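Local coordinates for SnoaL-like domain-containing protein (Catenulispora acidiphila, PDB 4H3U) that is of unknown function but adopts a ketosteroid isomerase-like fold and has been proposed to take part in trimethylamine metabolism, at residues A[49-61]-A[127-140]. Residues are numbered along the deposited sequence; the frame is centred on the assembly and turned at random. Where two conformers were deposited one is given.
Sequences LFAADGTYVDHAI and RGEEITSDQDYYSL. With CD (cadmium ion), chain D.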
loop_
_atom_site.group_PDB
_atom_site.type_symbol
_atom_site.label_atom_id
_atom_site.label_comp_id
_atom_site.label_asym_id
_atom_site.label_seq_id
_atom_site.Cartn_x
_atom_site.Cartn_y
_atom_site.Cartn_z
ATOM N N LEU A 49 -20.995 6.217 1.295
ATOM C CA LEU A 49 -20.240 6.498 0.081
ATOM C C LEU A 49 -20.153 5.327 -0.885
ATOM O O LEU A 49 -19.749 5.518 -2.023
ATOM C CB LEU A 49 -18.806 6.901 0.452
ATOM C CG LEU A 49 -18.670 8.107 1.370
ATOM C CD1 LEU A 49 -17.222 8.329 1.745
ATOM C CD2 LEU A 49 -19.297 9.356 0.735
ATOM N N PHE A 50 -20.508 4.123 -0.444
ATOM C CA PHE A 50 -20.296 2.900 -1.188
ATOM C C PHE A 50 -21.537 2.323 -1.844
ATOM O O PHE A 50 -22.658 2.430 -1.377
ATOM C CB PHE A 50 -19.713 1.819 -0.241
ATOM C CG PHE A 50 -18.275 2.078 0.121
ATOM C CD1 PHE A 50 -17.248 1.395 -0.509
ATOM C CD2 PHE A 50 -17.949 3.028 1.088
ATOM C CE1 PHE A 50 -15.937 1.658 -0.206
ATOM C CE2 PHE A 50 -16.626 3.305 1.367
ATOM C CZ PHE A 50 -15.626 2.624 0.714
ATOM N N ALA A 51 -21.284 1.678 -2.996
ATOM C CA ALA A 51 -22.289 0.938 -3.715
ATOM C C ALA A 51 -22.846 -0.177 -2.853
ATOM O O ALA A 51 -22.189 -0.656 -1.914
ATOM C CB ALA A 51 -21.710 0.353 -4.995
ATOM N N ALA A 52 -24.007 -0.708 -3.232
ATOM C CA ALA A 52 -24.650 -1.732 -2.465
ATOM C C ALA A 52 -23.793 -2.979 -2.333
ATOM O O ALA A 52 -23.835 -3.655 -1.299
ATOM C CB ALA A 52 -25.995 -2.091 -3.064
ATOM N N ASP A 53 -23.042 -3.285 -3.390
ATOM C CA ASP A 53 -22.122 -4.400 -3.442
ATOM C C ASP A 53 -20.669 -3.950 -3.397
ATOM O O ASP A 53 -19.762 -4.670 -3.790
ATOM C CB ASP A 53 -22.400 -5.266 -4.700
ATOM C CG ASP A 53 -22.308 -4.486 -6.011
ATOM O OD1 ASP A 53 -22.397 -5.169 -7.053
ATOM O OD2 ASP A 53 -22.153 -3.229 -6.012
ATOM N N GLY A 54 -20.438 -2.747 -2.913
ATOM C CA GLY A 54 -19.097 -2.224 -2.800
ATOM C C GLY A 54 -18.251 -3.022 -1.819
ATOM O O GLY A 54 -18.755 -3.539 -0.833
ATOM N N THR A 55 -16.960 -3.068 -2.084
ATOM C CA THR A 55 -16.022 -3.786 -1.230
ATOM C C THR A 55 -14.992 -2.857 -0.591
ATOM O O THR A 55 -14.617 -1.825 -1.146
ATOM C CB THR A 55 -15.288 -4.885 -2.028
ATOM O OG1 THR A 55 -14.556 -4.300 -3.099
ATOM C CG2 THR A 55 -16.285 -5.891 -2.571
ATOM N N TYR A 56 -14.534 -3.277 0.591
ATOM C CA TYR A 56 -13.530 -2.561 1.324
ATOM C C TYR A 56 -12.533 -3.614 1.827
ATOM O O TYR A 56 -12.918 -4.560 2.521
ATOM C CB TYR A 56 -14.164 -1.805 2.539
ATOM C CG TYR A 56 -13.328 -0.665 3.084
ATOM C CD1 TYR A 56 -13.757 0.652 2.957
ATOM C CD2 TYR A 56 -12.086 -0.885 3.692
ATOM C CE1 TYR A 56 -12.988 1.693 3.351
ATOM C CE2 TYR A 56 -11.293 0.178 4.047
ATOM C CZ TYR A 56 -11.754 1.485 3.863
ATOM O OH TYR A 56 -10.954 2.574 4.150
ATOM N N VAL A 57 -11.257 -3.463 1.500
ATOM C CA VAL A 57 -10.203 -4.355 1.951
ATOM C C VAL A 57 -9.108 -3.534 2.620
ATOM O O VAL A 57 -8.535 -2.666 2.005
ATOM C CB VAL A 57 -9.604 -5.160 0.775
ATOM C CG1 VAL A 57 -8.496 -6.061 1.308
ATOM C CG2 VAL A 57 -10.686 -5.974 0.087
ATOM N N ASP A 58 -8.778 -3.904 3.867
ATOM C CA ASP A 58 -7.612 -3.379 4.572
ATOM C C ASP A 58 -6.560 -4.465 4.502
ATOM O O ASP A 58 -6.703 -5.517 5.129
ATOM C CB ASP A 58 -7.951 -2.981 6.002
ATOM C CG ASP A 58 -6.778 -2.434 6.757
ATOM O OD1 ASP A 58 -5.654 -2.986 6.625
ATOM O OD2 ASP A 58 -6.974 -1.459 7.537
ATOM N N HIS A 59 -5.527 -4.236 3.689
ATOM C CA HIS A 59 -4.498 -5.239 3.500
ATOM C C HIS A 59 -3.543 -5.357 4.686
ATOM O O HIS A 59 -2.911 -6.407 4.831
ATOM C CB HIS A 59 -3.727 -4.952 2.193
ATOM C CG HIS A 59 -4.514 -5.196 0.953
ATOM N ND1 HIS A 59 -4.719 -6.441 0.405
ATOM C CD2 HIS A 59 -5.110 -4.312 0.115
ATOM C CE1 HIS A 59 -5.426 -6.308 -0.707
ATOM N NE2 HIS A 59 -5.666 -5.019 -0.918
ATOM N N ALA A 60 -3.365 -4.292 5.436
ATOM C CA ALA A 60 -2.431 -4.336 6.568
ATOM C C ALA A 60 -2.941 -5.303 7.649
ATOM O O ALA A 60 -2.178 -6.078 8.196
ATOM C CB ALA A 60 -2.202 -2.923 7.113
ATOM N N ILE A 61 -4.238 -5.183 7.964
ATOM C CA ILE A 61 -4.919 -5.999 8.995
ATOM C C ILE A 61 -5.465 -7.286 8.415
ATOM O O ILE A 61 -5.576 -8.270 9.137
ATOM C CB ILE A 61 -6.129 -5.174 9.601
ATOM C CG1 ILE A 61 -5.641 -3.895 10.275
ATOM C CG2 ILE A 61 -6.980 -5.973 10.583
ATOM C CD1 ILE A 61 -4.634 -4.086 11.378
ATOM N N ARG A 127 -17.969 4.970 -9.421
ATOM C CA ARG A 127 -19.028 4.985 -10.443
ATOM C C ARG A 127 -19.792 6.272 -10.107
ATOM O O ARG A 127 -20.608 6.313 -9.179
ATOM C CB ARG A 127 -19.905 3.741 -10.347
ATOM C CG ARG A 127 -21.035 3.614 -11.375
ATOM C CD ARG A 127 -22.053 2.590 -10.861
ATOM N NE ARG A 127 -21.466 1.263 -10.667
ATOM C CZ ARG A 127 -21.923 0.328 -9.828
ATOM N NH1 ARG A 127 -22.904 0.592 -8.966
ATOM N NH2 ARG A 127 -21.303 -0.844 -9.752
ATOM N N GLY A 128 -19.509 7.349 -10.834
ATOM C CA GLY A 128 -20.080 8.639 -10.480
ATOM C C GLY A 128 -19.474 8.988 -9.136
ATOM O O GLY A 128 -18.244 8.860 -8.975
ATOM N N GLU A 129 -20.325 9.367 -8.165
ATOM C CA GLU A 129 -19.893 9.653 -6.817
ATOM C C GLU A 129 -19.695 8.411 -5.927
ATOM O O GLU A 129 -18.958 8.516 -4.965
ATOM C CB GLU A 129 -20.908 10.522 -6.099
ATOM C CG GLU A 129 -21.182 11.872 -6.730
ATOM C CD GLU A 129 -21.589 12.864 -5.670
ATOM O OE1 GLU A 129 -21.106 12.688 -4.560
ATOM O OE2 GLU A 129 -22.266 13.878 -5.940
ATOM N N GLU A 130 -20.280 7.252 -6.272
ATOM C CA GLU A 130 -20.194 6.025 -5.438
ATOM C C GLU A 130 -18.865 5.308 -5.585
ATOM O O GLU A 130 -18.307 5.186 -6.653
ATOM C CB GLU A 130 -21.221 4.958 -5.880
ATOM C CG GLU A 130 -22.685 5.271 -5.705
ATOM C CD GLU A 130 -23.511 3.999 -5.729
ATOM O OE1 GLU A 130 -23.534 3.264 -6.720
ATOM O OE2 GLU A 130 -24.197 3.766 -4.745
ATOM N N ILE A 131 -18.418 4.754 -4.458
ATOM C CA ILE A 131 -17.229 3.919 -4.402
ATOM C C ILE A 131 -17.637 2.458 -4.565
ATOM O O ILE A 131 -18.477 1.960 -3.822
ATOM C CB ILE A 131 -16.441 4.097 -3.105
ATOM C CG1 ILE A 131 -16.078 5.571 -2.880
ATOM C CG2 ILE A 131 -15.220 3.195 -3.146
ATOM C CD1 ILE A 131 -15.475 5.866 -1.526
ATOM N N THR A 132 -17.080 1.788 -5.573
ATOM C CA THR A 132 -17.315 0.379 -5.767
ATOM C C THR A 132 -16.257 -0.498 -5.102
ATOM O O THR A 132 -16.537 -1.641 -4.763
ATOM C CB THR A 132 -17.470 0.011 -7.256
ATOM O OG1 THR A 132 -16.248 0.258 -7.937
ATOM C CG2 THR A 132 -18.562 0.845 -7.885
ATOM N N SER A 133 -15.046 0.031 -4.953
ATOM C CA SER A 133 -13.945 -0.687 -4.310
ATOM C C SER A 133 -13.022 0.286 -3.579
ATOM O O SER A 133 -12.702 1.342 -4.090
ATOM C CB SER A 133 -13.117 -1.454 -5.374
ATOM O OG SER A 133 -11.923 -1.988 -4.841
ATOM N N ASP A 134 -12.636 -0.099 -2.358
ATOM C CA ASP A 134 -11.598 0.605 -1.614
ATOM C C ASP A 134 -10.587 -0.469 -1.161
ATOM O O ASP A 134 -10.987 -1.493 -0.585
ATOM C CB ASP A 134 -12.211 1.293 -0.383
ATOM C CG ASP A 134 -11.228 2.063 0.487
ATOM O OD1 ASP A 134 -10.180 1.425 0.831
ATOM O OD2 ASP A 134 -11.535 3.179 0.890
ATOM N N GLN A 135 -9.316 -0.244 -1.426
ATOM C CA GLN A 135 -8.205 -1.018 -0.855
ATOM C C GLN A 135 -7.303 -0.043 -0.102
ATOM O O GLN A 135 -6.830 0.927 -0.671
ATOM C CB GLN A 135 -7.390 -1.650 -1.945
ATOM C CG GLN A 135 -8.131 -2.650 -2.789
ATOM C CD GLN A 135 -7.223 -3.165 -3.867
ATOM O OE1 GLN A 135 -6.199 -3.808 -3.562
ATOM N NE2 GLN A 135 -7.496 -2.798 -5.100
ATOM N N ASP A 136 -6.988 -0.391 1.165
ATOM C CA ASP A 136 -6.068 0.378 2.000
ATOM C C ASP A 136 -4.789 -0.423 2.239
ATOM O O ASP A 136 -4.864 -1.601 2.593
ATOM C CB ASP A 136 -6.638 0.744 3.367
ATOM C CG ASP A 136 -7.869 1.609 3.345
ATOM O OD1 ASP A 136 -8.166 2.244 2.294
ATOM O OD2 ASP A 136 -8.517 1.711 4.420
ATOM N N TYR A 137 -3.644 0.213 2.037
ATOM C CA TYR A 137 -2.300 -0.338 2.297
ATOM C C TYR A 137 -1.518 0.610 3.188
ATOM O O TYR A 137 -1.484 1.798 2.960
ATOM C CB TYR A 137 -1.525 -0.492 0.983
ATOM C CG TYR A 137 -2.069 -1.389 -0.054
ATOM C CD1 TYR A 137 -1.534 -2.692 -0.227
ATOM C CD2 TYR A 137 -3.104 -1.007 -0.922
ATOM C CE1 TYR A 137 -1.977 -3.512 -1.246
ATOM C CE2 TYR A 137 -3.547 -1.842 -1.920
ATOM C CZ TYR A 137 -2.999 -3.128 -2.058
ATOM O OH TYR A 137 -3.436 -3.994 -3.045
ATOM N N TYR A 138 -0.817 0.034 4.205
ATOM C CA TYR A 138 0.013 0.811 5.108
ATOM C C TYR A 138 0.911 -0.147 5.860
ATOM O O TYR A 138 0.651 -1.365 5.890
ATOM C CB TYR A 138 -0.760 1.747 6.051
ATOM C CG TYR A 138 -1.842 1.097 6.880
ATOM C CD1 TYR A 138 -1.614 0.627 8.166
ATOM C CD2 TYR A 138 -3.103 0.886 6.332
ATOM C CE1 TYR A 138 -2.637 0.016 8.879
ATOM C CE2 TYR A 138 -4.127 0.287 7.037
ATOM C CZ TYR A 138 -3.885 -0.163 8.327
ATOM O OH TYR A 138 -4.896 -0.751 9.061
ATOM N N SER A 139 1.941 0.362 6.509
ATOM C CA SER A 139 2.874 -0.494 7.236
ATOM C C SER A 139 2.397 -0.839 8.614
ATOM O O SER A 139 2.513 -0.025 9.543
ATOM C CB SER A 139 4.240 0.160 7.295
ATOM O OG SER A 139 5.126 -0.596 8.121
ATOM N N LEU A 140 1.901 -2.050 8.803
ATOM C CA LEU A 140 1.504 -2.520 10.136
ATOM C C LEU A 140 2.730 -2.540 11.045
ATOM O O LEU A 140 2.630 -2.214 12.228
ATOM C CB LEU A 140 0.800 -3.864 10.095
ATOM C CG LEU A 140 0.272 -4.327 11.461
ATOM C CD1 LEU A 140 -0.765 -3.400 12.057
ATOM C CD2 LEU A 140 -0.309 -5.739 11.332
HETATM CD CD CD D . 1.607 -2.972 4.342
HETATM O O HOH W 1 -20.385 8.405 -2.752
HETATM O O HOH W 2 -25.184 0.876 -5.489
HETATM O O HOH W 3 -17.895 -4.040 -6.217
HETATM O O HOH W 4 -11.975 -3.532 -2.414
HETATM O O HOH W 5 -15.532 -4.466 -5.885
HETATM O O HOH W 6 -8.830 0.463 6.916
#
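F50 and I131 form the apolar centre: the isoleucine lays CB over one face of the phenyl ring, 4.0 Å from its centroid, and presses CG2 against CE1, while CB of D134 meets the ring edge in its plane. That same methylene is shared, for it also lies over the face of Y56. With CG of both residues trans to the backbone N (chi1 -160° and 180°), Y56 and D134 run side by side, ring and carboxylate stacked with their planes 21° apart. The Y56 hydroxyl then reaches past D134 and donates to D136 OD2 over 2.6 Å, on the syn side of a carboxylate standing almost perpendicular to the ring; W38 NE1 binds the same hydroxyl. A phenylalanine at Y56 would probably keep the stack but leave D136 OD2 without this donor and W38 without its acceptor. D134 OD1 comes within 2.6 Å of D136 OD1, which T122 also hydrogen-bonds. Farther along, A60 CB sits 3.5 Å from the Y138 ring centroid, and Y138 OH donates to the syn lone pair of D58 OD2; a water bridges D58 and D136.

Across the sheet, H59 stacks offset on Y137, and Q135 OE1 accepts from both H59 NE2 (3.0 Å) and Y137 OH. Here the second subunit packs, and Y138 O binds a cadmium ion shared with its counterpart there. In this protein D58, D134 and D136 cluster on one face, consistent with a pocket. Backbone hydrogen bonds such as V57 N to D134 O join parallel strands 54-58 and 133-138 into the curved, helix-packed sheet of the ketosteroid isomerase-like fold.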